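Local coordinates for protein putative alpha-galactosidase (Bacteroides fragilis, PDB 4NZJ) that probably hydrolyses terminal, non-reducing alpha-D-galactose residues in alpha-galactosides such as galactose oligosaccharides and galactomannans, at residues Q112-E117 and T161-G166; A224-V229 and G257-W262; L321-D326 and K345-L350; S26-F31 and T245-V250; P148-D153 and G194-Y199. All coordinates share one frame; numbering follows the deposited sequence.

From the N terminus, the first segment met is 26-31, in the Ig-like domain; it meets 245-250 more than 200 residues later, so interaction 4 closes by far the longest loop and ties that domain to the TIM barrel. Within that span lie interactions 1 and 5, both complete before residue 245. Their segments alternate along the chain, so these two contacts cross, and their centres are about 17 Å apart. Interaction 2 crosses interaction 4, because 224-229 precedes 245-250 and 257-262 follows it. Interaction 3 comes last, closing a short loop onto helix 341-353, across the chain's centre from interaction 4. Interactions 1, 2, 3 and 5 all join parts of the catalytic barrel.

Interaction 1 of 5, residues Q112-E117 and T161-G166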
# COMPACT_ATOMS: atom_id res chain seq x y z
N GLN A 112 6.17 7.21 20.30
CA GLN A 112 7.40 6.84 21.01
C GLN A 112 7.22 5.65 21.94
O GLN A 112 8.13 5.35 22.73
CB GLN A 112 7.91 8.03 21.82
CG GLN A 112 8.37 9.21 20.98
CD GLN A 112 9.03 10.29 21.81
OE1 GLN A 112 9.80 10.00 22.72
NE2 GLN A 112 8.73 11.54 21.50
N HIS A 113 6.07 4.98 21.88
CA HIS A 113 5.74 3.93 22.83
C HIS A 113 5.45 2.59 22.15
O HIS A 113 4.69 1.78 22.67
CB HIS A 113 4.57 4.38 23.70
CG HIS A 113 4.92 5.51 24.61
ND1 HIS A 113 5.51 5.32 25.84
CD2 HIS A 113 4.80 6.85 24.45
CE1 HIS A 113 5.72 6.49 26.41
NE2 HIS A 113 5.30 7.43 25.59
N LEU A 114 6.07 2.36 21.00
CA LEU A 114 5.96 1.07 20.34
C LEU A 114 6.84 0.06 21.08
O LEU A 114 7.90 0.41 21.60
CB LEU A 114 6.38 1.16 18.87
CG LEU A 114 6.16 -0.09 18.03
CD1 LEU A 114 4.67 -0.39 17.88
CD2 LEU A 114 6.81 0.06 16.66
N THR A 115 6.39 -1.18 21.15
CA THR A 115 7.15 -2.27 21.76
C THR A 115 6.96 -3.53 20.94
O THR A 115 6.07 -3.60 20.10
CB THR A 115 6.67 -2.57 23.18
OG1 THR A 115 5.34 -3.09 23.13
CG2 THR A 115 6.71 -1.32 24.07
N GLU A 116 7.78 -4.53 21.22
CA GLU A 116 7.65 -5.84 20.59
C GLU A 116 6.23 -6.36 20.75
O GLU A 116 5.60 -6.77 19.77
CB GLU A 116 8.63 -6.83 21.22
CG GLU A 116 8.46 -8.29 20.78
CD GLU A 116 9.03 -9.27 21.77
OE1 GLU A 116 10.25 -9.56 21.71
OE2 GLU A 116 8.27 -9.79 22.61
N GLU A 117 5.74 -6.34 21.99
CA GLU A 117 4.41 -6.85 22.31
C GLU A 117 3.34 -6.20 21.44
O GLU A 117 2.44 -6.88 20.93
CB GLU A 117 4.08 -6.64 23.79
CG GLU A 117 2.65 -6.97 24.20
CD GLU A 117 2.32 -8.45 24.04
OE1 GLU A 117 3.26 -9.27 24.06
OE2 GLU A 117 1.12 -8.79 23.91
N THR A 161 14.54 -1.84 25.71
CA THR A 161 13.37 -1.75 26.59
C THR A 161 12.13 -2.03 25.75
O THR A 161 11.23 -2.76 26.17
CB THR A 161 13.25 -0.36 27.25
OG1 THR A 161 14.44 -0.08 27.99
CG2 THR A 161 12.05 -0.33 28.19
N LYS A 162 12.09 -1.44 24.56
CA LYS A 162 10.99 -1.64 23.62
C LYS A 162 11.03 -3.00 22.94
O LYS A 162 9.99 -3.64 22.75
CB LYS A 162 11.02 -0.55 22.54
CG LYS A 162 10.78 0.84 23.09
CD LYS A 162 10.79 1.89 21.99
CE LYS A 162 10.58 3.26 22.60
NZ LYS A 162 10.57 4.33 21.57
N PHE A 163 12.24 -3.43 22.58
CA PHE A 163 12.44 -4.68 21.83
C PHE A 163 13.44 -5.56 22.56
O PHE A 163 14.60 -5.66 22.17
CB PHE A 163 12.89 -4.36 20.39
CG PHE A 163 11.87 -3.58 19.62
CD1 PHE A 163 10.77 -4.21 19.07
CD2 PHE A 163 11.97 -2.20 19.49
CE1 PHE A 163 9.81 -3.50 18.38
CE2 PHE A 163 11.01 -1.48 18.80
CZ PHE A 163 9.93 -2.13 18.24
N PRO A 164 12.99 -6.19 23.66
CA PRO A 164 13.92 -6.91 24.54
C PRO A 164 14.55 -8.15 23.90
O PRO A 164 15.56 -8.63 24.38
CB PRO A 164 13.07 -7.28 25.76
CG PRO A 164 11.65 -7.13 25.33
CD PRO A 164 11.62 -6.17 24.19
N ARG A 165 13.95 -8.65 22.82
CA ARG A 165 14.53 -9.76 22.07
C ARG A 165 15.03 -9.32 20.71
O ARG A 165 15.29 -10.14 19.84
CB ARG A 165 13.52 -10.90 21.96
CG ARG A 165 13.20 -11.49 23.33
CD ARG A 165 12.21 -12.64 23.25
NE ARG A 165 10.84 -12.19 23.04
CZ ARG A 165 9.77 -12.98 23.17
NH1 ARG A 165 9.92 -14.26 23.50
NH2 ARG A 165 8.55 -12.50 22.97
N GLY A 166 15.19 -8.01 20.53
CA GLY A 166 15.68 -7.45 19.28
C GLY A 166 14.61 -7.33 18.22
O GLY A 166 13.45 -7.72 18.42
O HOH W 1 8.33 3.94 19.69
O HOH W 2 12.01 -7.73 20.83
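Segments 112-117 and 161-166 run in roughly the same direction, 24° apart, and meet most closely at Thr-115 and Lys-162, whose CA atoms lie 4.3 Å apart. Glu-116 N, in the first turn of its helix, donates to Lys-162 O at 2.8 Å. Arg-165 takes the Glu-116 carboxylate side-on: its NE meets OE1 at 3.0 Å and its NH2 meets OE2 at 2.7 Å. Both oxygens lie near the guanidinium plane, but the carboxylate is turned 39° against it, so OE2 is approached from above its own plane. A water bonded to Glu-116 OE1, Arg-165 N and Gly-166 O further fixes the carboxylate. At the other end the fully extended Lys-162 chain runs alongside Leu-114 O and brings NZ to Gln-112 O at 2.9 Å; NZ also bonds Phe-144 O and a water held by Leu-114 N. Between these polar ends, the edge of the Phe-163 ring meets Leu-114 CD2 through CZ at 4.1 Å. The contact joins two helix starts of the barrel: Thr-115 N-caps helix 116-128 through Leu-118 N, while Glu-116 and Phe-163 both pack on Val-170 of helix 166-176.

Interaction 2 of 5, residues A224-V229 and G257-W262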
# COMPACT_ATOMS: atom_id res chain seq x y z
N ALA A 224 18.69 17.05 6.96
CA ALA A 224 19.57 16.96 5.81
C ALA A 224 19.48 18.25 4.99
O ALA A 224 18.49 18.97 5.09
CB ALA A 224 19.20 15.77 4.96
N PRO A 225 20.52 18.55 4.19
CA PRO A 225 20.48 19.80 3.42
C PRO A 225 19.36 19.85 2.39
O PRO A 225 19.03 18.83 1.79
CB PRO A 225 21.85 19.82 2.72
CG PRO A 225 22.72 18.93 3.53
CD PRO A 225 21.80 17.85 4.03
N VAL A 226 18.78 21.03 2.20
CA VAL A 226 17.67 21.23 1.26
C VAL A 226 18.10 20.88 -0.17
O VAL A 226 17.29 20.39 -0.97
CB VAL A 226 17.14 22.68 1.32
CG1 VAL A 226 16.12 22.95 0.22
CG2 VAL A 226 16.53 22.96 2.69
N ASP A 227 19.38 21.10 -0.47
CA ASP A 227 19.97 20.91 -1.80
C ASP A 227 19.57 19.62 -2.49
O ASP A 227 19.71 18.53 -1.94
CB ASP A 227 21.50 20.96 -1.67
CG ASP A 227 21.99 22.28 -1.11
OD1 ASP A 227 21.44 23.33 -1.50
OD2 ASP A 227 22.93 22.27 -0.29
N ARG A 228 19.08 19.75 -3.72
CA ARG A 228 18.50 18.62 -4.44
C ARG A 228 19.54 17.59 -4.87
O ARG A 228 19.28 16.39 -4.77
CB ARG A 228 17.70 19.09 -5.64
CG ARG A 228 17.12 17.97 -6.49
CD ARG A 228 15.97 18.47 -7.32
NE ARG A 228 15.64 17.58 -8.43
CZ ARG A 228 14.64 17.78 -9.27
NH1 ARG A 228 13.83 18.82 -9.13
NH2 ARG A 228 14.43 16.92 -10.26
N VAL A 229 20.69 18.03 -5.38
CA VAL A 229 21.72 17.07 -5.79
C VAL A 229 22.19 16.27 -4.58
O VAL A 229 22.37 15.05 -4.66
CB VAL A 229 22.92 17.72 -6.50
CG1 VAL A 229 23.98 16.68 -6.85
CG2 VAL A 229 22.47 18.47 -7.74
N GLY A 257 8.12 15.53 -0.94
CA GLY A 257 7.82 16.05 -2.27
C GLY A 257 8.48 17.37 -2.61
O GLY A 257 8.10 18.00 -3.59
N GLN A 258 9.48 17.78 -1.84
CA GLN A 258 10.03 19.12 -2.00
C GLN A 258 10.99 19.25 -3.18
O GLN A 258 11.14 20.34 -3.73
CB GLN A 258 10.72 19.56 -0.70
CG GLN A 258 9.75 19.58 0.47
CD GLN A 258 10.28 20.33 1.67
OE1 GLN A 258 11.49 20.45 1.84
NE2 GLN A 258 9.38 20.84 2.50
N ARG A 259 11.61 18.14 -3.58
CA ARG A 259 12.58 18.14 -4.67
C ARG A 259 12.11 17.36 -5.91
O ARG A 259 12.93 16.80 -6.64
CB ARG A 259 13.91 17.57 -4.15
CG ARG A 259 14.66 18.49 -3.19
CD ARG A 259 15.33 17.73 -2.06
NE ARG A 259 14.36 17.39 -1.02
CZ ARG A 259 14.17 18.07 0.11
NH1 ARG A 259 14.90 19.13 0.42
NH2 ARG A 259 13.22 17.67 0.95
N GLU A 260 10.80 17.33 -6.14
CA GLU A 260 10.22 16.57 -7.26
C GLU A 260 10.74 15.13 -7.31
O GLU A 260 11.29 14.69 -8.32
CB GLU A 260 10.53 17.25 -8.61
CG GLU A 260 10.12 18.71 -8.75
CD GLU A 260 10.39 19.24 -10.15
OE1 GLU A 260 11.57 19.34 -10.55
OE2 GLU A 260 9.42 19.54 -10.87
N PRO A 261 10.56 14.37 -6.22
CA PRO A 261 11.06 12.99 -6.17
C PRO A 261 10.49 12.09 -7.27
O PRO A 261 11.10 11.08 -7.64
CB PRO A 261 10.61 12.51 -4.79
CG PRO A 261 9.42 13.35 -4.49
CD PRO A 261 9.78 14.70 -5.02
N TRP A 262 9.31 12.43 -7.77
CA TRP A 262 8.74 11.69 -8.90
C TRP A 262 9.64 11.70 -10.14
O TRP A 262 9.50 10.82 -10.99
CB TRP A 262 7.34 12.21 -9.25
CG TRP A 262 7.20 13.70 -9.29
CD1 TRP A 262 7.32 14.51 -10.38
CD2 TRP A 262 6.87 14.56 -8.19
NE1 TRP A 262 7.11 15.82 -10.02
CE2 TRP A 262 6.83 15.88 -8.68
CE3 TRP A 262 6.62 14.35 -6.83
CZ2 TRP A 262 6.54 16.98 -7.86
CZ3 TRP A 262 6.34 15.43 -6.02
CH2 TRP A 262 6.30 16.73 -6.54
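Arg-228 lays its extended side chain along Arg-259, the two running past each other in opposite directions, with Arg-228 CD 3.9 Å from Arg-259 CB. This is a surface contact in the TIM barrel, between the lead-in and first turn of helix 228-243, which Arg-228 opens, and a later loop: Arg-259 belongs to a type I turn, Gly-257 to Glu-260, in the connection between strands 250-254 and 272-274. It is the aliphatic parts of the two arginines that touch; their guanidinium planes stand 79° apart and their charged ends lead to different partners.

With CG of Arg-228 anti to the backbone N (chi1 177°) and the chain straight as far as NE, the guanidinium is carried across to the far segment. There Arg-259 O sits over one of its faces, 3.3 Å from CZ, without a hydrogen bond to it; that oxygen accepts from Trp-264 NE1 instead. Glu-260 OE1 lies at the guanidinium edge and forms a salt bridge with NH1 at 2.7 Å, while Glu-260 OE2 pairs with Lys-263.

Arg-259 goes the other way. Its chain bends at both chi2 and chi3, bringing the guanidinium to Val-226, whose CG1 is 4.0 Å from NH1. Glu-255 takes NE in a salt bridge, probably offsetting the charge of this buried arginine. The remaining link is a single bond from Arg-259 NH1 to Val-226 O, 3.0 Å long, with the oxygen almost exactly in the guanidinium plane and an N-H...O angle of 162°.

Interaction 3 of 5, residues L321-D326 and K345-L350; sequences LVVGID and KSHFSL
The tight part of this contact is His-347, which reaches from its helix into the bend of the 321-326 loop. A chi1 of 164° holds the imidazole out from the helix and points NE2 at Val-322 N, which donates to it at 3.0 Å and only 7° out of the ring plane. NE2 accepts, so a neutral ring would probably carry its proton on ND1. Leu-321 CD2 lies over one face of the ring, 4.1 Å from its centroid, in a CH-pi contact, and Val-322 CG2 comes within 3.5 Å of NE2. Phe-348 is met more lightly: Leu-321 CD1 touches the edge of its ring at CD1, 3.8 Å away, and Val-323 CG2 reaches Phe-348 CB at 4.1 Å. The loop turns away through a type II turn from Val-322 to Ile-325, closed by a bond from Ile-325 N to Val-322 O, and leads to exposed Asp-326. All five touching residues are buried. Val-323 and Phe-348 also pack against helix 369-375, Val-322 and His-347 meet Ile-296 of helix 296-303, and Leu-321 is backbone-bonded to Leu-359, so the loop after strand 315-317 is held between helix 341-353 and strand 358-360.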
# COMPACT_ATOMS: atom_id res chain seq x y z
N LEU A 321 -3.31 6.07 5.00
CA LEU A 321 -4.75 6.03 5.09
C LEU A 321 -5.16 6.42 6.51
O LEU A 321 -4.75 5.77 7.48
CB LEU A 321 -5.28 4.63 4.77
CG LEU A 321 -5.15 4.18 3.32
CD1 LEU A 321 -5.41 2.69 3.21
CD2 LEU A 321 -6.10 4.96 2.42
N VAL A 322 -5.96 7.47 6.64
CA VAL A 322 -6.48 7.93 7.92
C VAL A 322 -7.88 7.36 8.20
O VAL A 322 -8.52 7.73 9.17
CB VAL A 322 -6.52 9.47 7.99
CG1 VAL A 322 -5.10 10.03 7.88
CG2 VAL A 322 -7.40 10.07 6.90
N VAL A 323 -8.34 6.45 7.34
CA VAL A 323 -9.63 5.79 7.47
C VAL A 323 -9.88 5.33 8.91
O VAL A 323 -9.12 4.55 9.46
CB VAL A 323 -9.74 4.57 6.53
CG1 VAL A 323 -11.07 3.85 6.74
CG2 VAL A 323 -9.57 4.99 5.08
N GLY A 324 -10.96 5.85 9.49
CA GLY A 324 -11.44 5.41 10.79
C GLY A 324 -10.77 6.02 12.01
O GLY A 324 -11.18 5.74 13.13
N ILE A 325 -9.76 6.87 11.81
CA ILE A 325 -9.04 7.44 12.96
C ILE A 325 -10.00 8.26 13.83
O ILE A 325 -9.85 8.28 15.06
CB ILE A 325 -7.77 8.22 12.53
CG1 ILE A 325 -6.74 7.24 11.97
CG2 ILE A 325 -7.17 8.97 13.72
CD1 ILE A 325 -5.48 7.87 11.41
N ASP A 326 -10.99 8.90 13.21
CA ASP A 326 -12.09 9.57 13.92
C ASP A 326 -11.62 10.62 14.91
O ASP A 326 -12.24 10.83 15.96
CB ASP A 326 -12.98 8.54 14.64
CG ASP A 326 -13.88 7.80 13.69
OD1 ASP A 326 -13.46 7.60 12.53
OD2 ASP A 326 -15.00 7.43 14.10
N LYS A 345 -14.46 6.83 3.19
CA LYS A 345 -14.68 5.92 2.06
C LYS A 345 -14.12 6.51 0.76
O LYS A 345 -13.48 5.80 -0.03
CB LYS A 345 -16.17 5.61 1.92
CG LYS A 345 -16.57 4.78 0.71
CD LYS A 345 -16.01 3.37 0.74
CE LYS A 345 -16.37 2.59 -0.52
NZ LYS A 345 -17.84 2.46 -0.73
N SER A 346 -14.35 7.80 0.52
CA SER A 346 -13.83 8.43 -0.70
C SER A 346 -12.30 8.51 -0.69
O SER A 346 -11.65 8.30 -1.71
CB SER A 346 -14.43 9.82 -0.87
OG SER A 346 -15.82 9.72 -1.09
N HIS A 347 -11.74 8.82 0.47
CA HIS A 347 -10.29 8.81 0.69
C HIS A 347 -9.70 7.45 0.32
O HIS A 347 -8.75 7.37 -0.45
CB HIS A 347 -10.05 9.20 2.16
CG HIS A 347 -8.68 8.90 2.69
ND1 HIS A 347 -7.52 9.25 2.04
CD2 HIS A 347 -8.31 8.36 3.87
CE1 HIS A 347 -6.48 8.89 2.78
NE2 HIS A 347 -6.94 8.36 3.90
N PHE A 348 -10.31 6.37 0.81
CA PHE A 348 -9.84 5.04 0.45
C PHE A 348 -9.99 4.76 -1.06
O PHE A 348 -9.06 4.27 -1.71
CB PHE A 348 -10.56 3.97 1.27
CG PHE A 348 -10.01 2.59 1.07
CD1 PHE A 348 -8.81 2.21 1.66
CD2 PHE A 348 -10.67 1.67 0.26
CE1 PHE A 348 -8.29 0.94 1.46
CE2 PHE A 348 -10.16 0.40 0.07
CZ PHE A 348 -8.96 0.04 0.67
N SER A 349 -11.16 5.09 -1.60
CA SER A 349 -11.48 4.88 -3.02
C SER A 349 -10.47 5.55 -3.94
O SER A 349 -10.04 4.96 -4.92
CB SER A 349 -12.88 5.39 -3.34
OG SER A 349 -13.84 4.73 -2.54
N LEU A 350 -10.11 6.79 -3.62
CA LEU A 350 -9.21 7.54 -4.48
C LEU A 350 -7.76 7.07 -4.33
O LEU A 350 -7.03 7.02 -5.31
CB LEU A 350 -9.36 9.04 -4.23
CG LEU A 350 -10.72 9.58 -4.74
CD1 LEU A 350 -11.00 10.98 -4.22
CD2 LEU A 350 -10.79 9.53 -6.27

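Interaction 4 of 5, residues S26-F31 and T245-V250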
# COMPACT_ATOMS: atom_id res chain seq x y z
N SER A 26 17.92 -14.98 -5.44
CA SER A 26 18.80 -15.31 -4.33
C SER A 26 18.54 -14.49 -3.06
O SER A 26 19.46 -14.24 -2.27
CB SER A 26 20.26 -15.20 -4.75
OG SER A 26 20.51 -16.07 -5.84
N THR A 27 17.28 -14.10 -2.85
CA THR A 27 16.85 -13.48 -1.60
C THR A 27 15.63 -14.24 -1.09
O THR A 27 14.93 -14.90 -1.87
CB THR A 27 16.48 -12.00 -1.77
OG1 THR A 27 15.29 -11.87 -2.56
CG2 THR A 27 17.63 -11.24 -2.43
N PRO A 28 15.38 -14.17 0.23
CA PRO A 28 14.20 -14.85 0.76
C PRO A 28 12.90 -14.34 0.15
O PRO A 28 12.74 -13.14 -0.10
CB PRO A 28 14.26 -14.55 2.25
CG PRO A 28 15.72 -14.37 2.52
CD PRO A 28 16.23 -13.65 1.31
N PHE A 29 11.98 -15.28 -0.09
CA PHE A 29 10.69 -15.02 -0.70
C PHE A 29 9.63 -15.48 0.29
O PHE A 29 9.70 -16.61 0.79
CB PHE A 29 10.58 -15.81 -2.00
CG PHE A 29 9.28 -15.62 -2.74
CD1 PHE A 29 8.12 -16.27 -2.32
CD2 PHE A 29 9.23 -14.84 -3.88
CE1 PHE A 29 6.93 -16.11 -3.00
CE2 PHE A 29 8.04 -14.68 -4.57
CZ PHE A 29 6.89 -15.31 -4.13
N ILE A 30 8.66 -14.62 0.58
CA ILE A 30 7.50 -14.99 1.39
C ILE A 30 6.24 -14.36 0.82
O ILE A 30 6.20 -13.17 0.57
CB ILE A 30 7.65 -14.57 2.87
CG1 ILE A 30 8.86 -15.28 3.50
CG2 ILE A 30 6.38 -14.91 3.65
CD1 ILE A 30 9.03 -15.06 4.98
N PHE A 31 5.22 -15.18 0.60
CA PHE A 31 3.93 -14.67 0.15
C PHE A 31 2.79 -15.48 0.75
O PHE A 31 2.65 -16.67 0.46
CB PHE A 31 3.83 -14.71 -1.38
CG PHE A 31 2.55 -14.13 -1.91
CD1 PHE A 31 2.31 -12.77 -1.82
CD2 PHE A 31 1.58 -14.94 -2.49
CE1 PHE A 31 1.14 -12.22 -2.30
CE2 PHE A 31 0.40 -14.40 -2.98
CZ PHE A 31 0.18 -13.03 -2.89
N THR A 245 22.83 -5.90 0.06
CA THR A 245 22.47 -6.92 1.05
C THR A 245 21.90 -8.16 0.36
O THR A 245 21.71 -8.17 -0.86
CB THR A 245 21.40 -6.43 2.05
OG1 THR A 245 20.11 -6.37 1.42
CG2 THR A 245 21.76 -5.06 2.62
N ASN A 246 21.61 -9.18 1.16
CA ASN A 246 21.03 -10.43 0.63
C ASN A 246 19.51 -10.53 0.79
O ASN A 246 18.95 -11.63 0.82
CB ASN A 246 21.73 -11.64 1.27
CG ASN A 246 21.54 -11.72 2.78
OD1 ASN A 246 20.88 -10.88 3.40
ND2 ASN A 246 22.11 -12.76 3.38
N ARG A 247 18.83 -9.39 0.88
CA ARG A 247 17.37 -9.36 0.96
C ARG A 247 16.77 -8.47 -0.12
O ARG A 247 17.42 -7.56 -0.62
CB ARG A 247 16.88 -8.87 2.32
CG ARG A 247 17.18 -9.79 3.49
CD ARG A 247 16.41 -9.37 4.72
NE ARG A 247 15.00 -9.73 4.68
CZ ARG A 247 14.52 -10.96 4.88
NH1 ARG A 247 15.33 -11.98 5.12
NH2 ARG A 247 13.21 -11.17 4.83
N SER A 248 15.50 -8.72 -0.43
CA SER A 248 14.71 -7.81 -1.25
C SER A 248 14.08 -6.77 -0.33
O SER A 248 13.02 -7.02 0.26
CB SER A 248 13.61 -8.55 -2.00
OG SER A 248 14.15 -9.41 -2.98
N ILE A 249 14.74 -5.63 -0.18
CA ILE A 249 14.25 -4.58 0.71
C ILE A 249 13.61 -3.44 -0.08
O ILE A 249 14.26 -2.76 -0.88
CB ILE A 249 15.37 -4.03 1.63
CG1 ILE A 249 16.02 -5.19 2.40
CG2 ILE A 249 14.79 -3.00 2.59
CD1 ILE A 249 17.12 -4.77 3.36
N VAL A 250 12.31 -3.25 0.15
CA VAL A 250 11.58 -2.15 -0.45
C VAL A 250 12.12 -0.83 0.11
O VAL A 250 12.37 -0.72 1.31
CB VAL A 250 10.07 -2.27 -0.16
CG1 VAL A 250 9.32 -0.99 -0.52
CG2 VAL A 250 9.50 -3.47 -0.91
O HOH W 3 14.21 -10.97 0.84
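This is a small interdomain contact near the surface, where Thr-27 and Pro-28, by strand 28-36 of the N-terminal Ig-like domain, lean on the loop between helix 228-243 and strand 250-254 of the TIM barrel. Thr-27 and Ser-248 meet hydroxyl to hydroxyl: Ser-248 OG donates to Thr-27 OG1 at 2.7 Å. The Thr-27 torsion (chi1 69°) sets OG1 between the backbone N and the carbonyl carbon, leaving CG2 to lie against the backbone of the other segment, 3.5 Å from Asn-246 O. Pro-28 adds its ring, with CD 3.4 Å from the same Asn-246 O and CG 3.6 Å from Arg-247 NH1. The Arg-247 chain bends at chi3 and crosses the proline at about a right angle, but its main polar ties are to the barrel, with NH2 in a salt bridge to Asp-215 and NE on Val-214 O. A water completes the seam, donating to Pro-28 O at 2.8 Å and accepting from Ser-248 N at 2.9 Å. Tyr-24 N bonds Ser-248 OG and Thr-27 OG1 bonds Tyr-24 O, so two Ig-domain groups grip the serine hydroxyl, and the junction probably relies more on directional polar bonds than on apolar burial.

Interaction 5 of 5, residues P148-D153 and G194-Y199; sequences PERGAD and GVCGSY
Extended first torsions on both sides bring Arg-150 and Cys-196 together: CG of Arg-150 is anti to its backbone N (chi1 -174°), and so is SG of Cys-196 (chi1 -164°). SG is thereby turned toward the backbone of the 148-153 segment, 3.4 Å from Arg-150 N and 3.6 Å from Arg-150 CB. The arginine chain then bends at chi3, which swings the guanidinium round past the sulfur to the next residue. There NH2 donates to Gly-197 O at 2.9 Å. The oxygen lies at the guanidinium edge, close to its plane, but the bond is rather bent, with an N-H...O angle of 136°. The stronger hold on this arginine comes from NH1, which forms a salt bridge with Asp-205 and also bonds Gly-154 O; Asp-205 in turn takes Ser-198 OG, so one carboxylate ties both segments.

At the 148/195 end the backbones run close, with the CA atoms of Pro-148 and Val-195 just 3.8 Å apart. Val-195 CG1 rests 3.9 Å from Pro-148 CA, and Lys-190 links to the same region by bonding both Pro-148 O and the Glu-149 carboxylate. The contact pairs two loops of the TIM barrel, the one leading from strand 138-140 to helix 166-176 and the one from strand 180-186 to helix 202-212, with Ser-198 also packing on Met-238 of helix 228-243.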
# COMPACT_ATOMS: atom_id res chain seq x y z
N PRO A 148 19.18 7.28 20.92
CA PRO A 148 19.63 8.57 20.37
C PRO A 148 20.99 8.55 19.67
O PRO A 148 21.15 9.20 18.64
CB PRO A 148 19.68 9.48 21.59
CG PRO A 148 18.67 8.91 22.52
CD PRO A 148 18.71 7.42 22.31
N GLU A 149 21.94 7.82 20.23
CA GLU A 149 23.31 7.83 19.71
C GLU A 149 23.69 6.49 19.10
O GLU A 149 23.26 5.43 19.56
CB GLU A 149 24.30 8.18 20.82
CG GLU A 149 24.04 9.51 21.52
CD GLU A 149 24.07 10.70 20.57
OE1 GLU A 149 24.90 10.70 19.63
OE2 GLU A 149 23.27 11.63 20.76
N ARG A 150 24.50 6.55 18.05
CA ARG A 150 25.13 5.36 17.49
C ARG A 150 26.03 4.74 18.57
O ARG A 150 26.62 5.46 19.38
CB ARG A 150 25.95 5.72 16.24
CG ARG A 150 26.52 4.53 15.49
CD ARG A 150 26.99 4.93 14.09
NE ARG A 150 25.86 5.33 13.26
CZ ARG A 150 25.13 4.53 12.50
NH1 ARG A 150 25.41 3.22 12.41
NH2 ARG A 150 24.12 5.03 11.81
N GLY A 151 26.11 3.42 18.60
CA GLY A 151 27.02 2.76 19.51
C GLY A 151 28.46 3.11 19.17
O GLY A 151 28.77 3.41 18.01
N ALA A 152 29.34 3.08 20.16
CA ALA A 152 30.77 3.26 19.90
C ALA A 152 31.29 2.17 18.95
O ALA A 152 32.32 2.35 18.30
CB ALA A 152 31.57 3.26 21.19
N ASP A 153 30.57 1.05 18.87
CA ASP A 153 30.90 -0.03 17.93
C ASP A 153 30.53 0.26 16.46
O ASP A 153 30.84 -0.54 15.58
CB ASP A 153 30.28 -1.35 18.37
CG ASP A 153 28.75 -1.37 18.28
OD1 ASP A 153 28.11 -0.38 17.87
OD2 ASP A 153 28.18 -2.42 18.64
N GLY A 194 14.82 12.83 16.60
CA GLY A 194 16.06 13.14 17.29
C GLY A 194 16.83 11.93 17.79
O GLY A 194 17.66 12.05 18.69
N VAL A 195 16.57 10.75 17.21
CA VAL A 195 17.37 9.55 17.52
C VAL A 195 18.31 9.27 16.34
O VAL A 195 18.33 10.02 15.37
CB VAL A 195 16.51 8.34 17.93
CG1 VAL A 195 15.84 8.60 19.28
CG2 VAL A 195 15.46 8.01 16.88
N CYS A 196 19.11 8.21 16.42
CA CYS A 196 20.22 8.06 15.48
C CYS A 196 19.75 7.74 14.06
O CYS A 196 18.93 6.84 13.86
CB CYS A 196 21.17 6.97 15.96
SG CYS A 196 22.77 7.07 15.12
N GLY A 197 20.27 8.48 13.08
CA GLY A 197 20.04 8.20 11.66
C GLY A 197 21.23 7.52 11.01
O GLY A 197 22.21 7.18 11.68
N SER A 198 21.18 7.36 9.68
CA SER A 198 22.12 6.50 8.95
C SER A 198 23.16 7.22 8.08
O SER A 198 23.98 6.56 7.44
CB SER A 198 21.34 5.54 8.06
OG SER A 198 20.58 4.62 8.83
N TYR A 199 23.12 8.55 8.02
CA TYR A 199 24.05 9.25 7.13
C TYR A 199 25.51 8.91 7.45
O TYR A 199 25.96 9.05 8.58
CB TYR A 199 23.83 10.76 7.21
CG TYR A 199 24.77 11.53 6.31
CD1 TYR A 199 24.74 11.35 4.94
CD2 TYR A 199 25.69 12.43 6.83
CE1 TYR A 199 25.59 12.05 4.10
CE2 TYR A 199 26.55 13.13 6.00
CZ TYR A 199 26.49 12.93 4.64
OH TYR A 199 27.34 13.62 3.81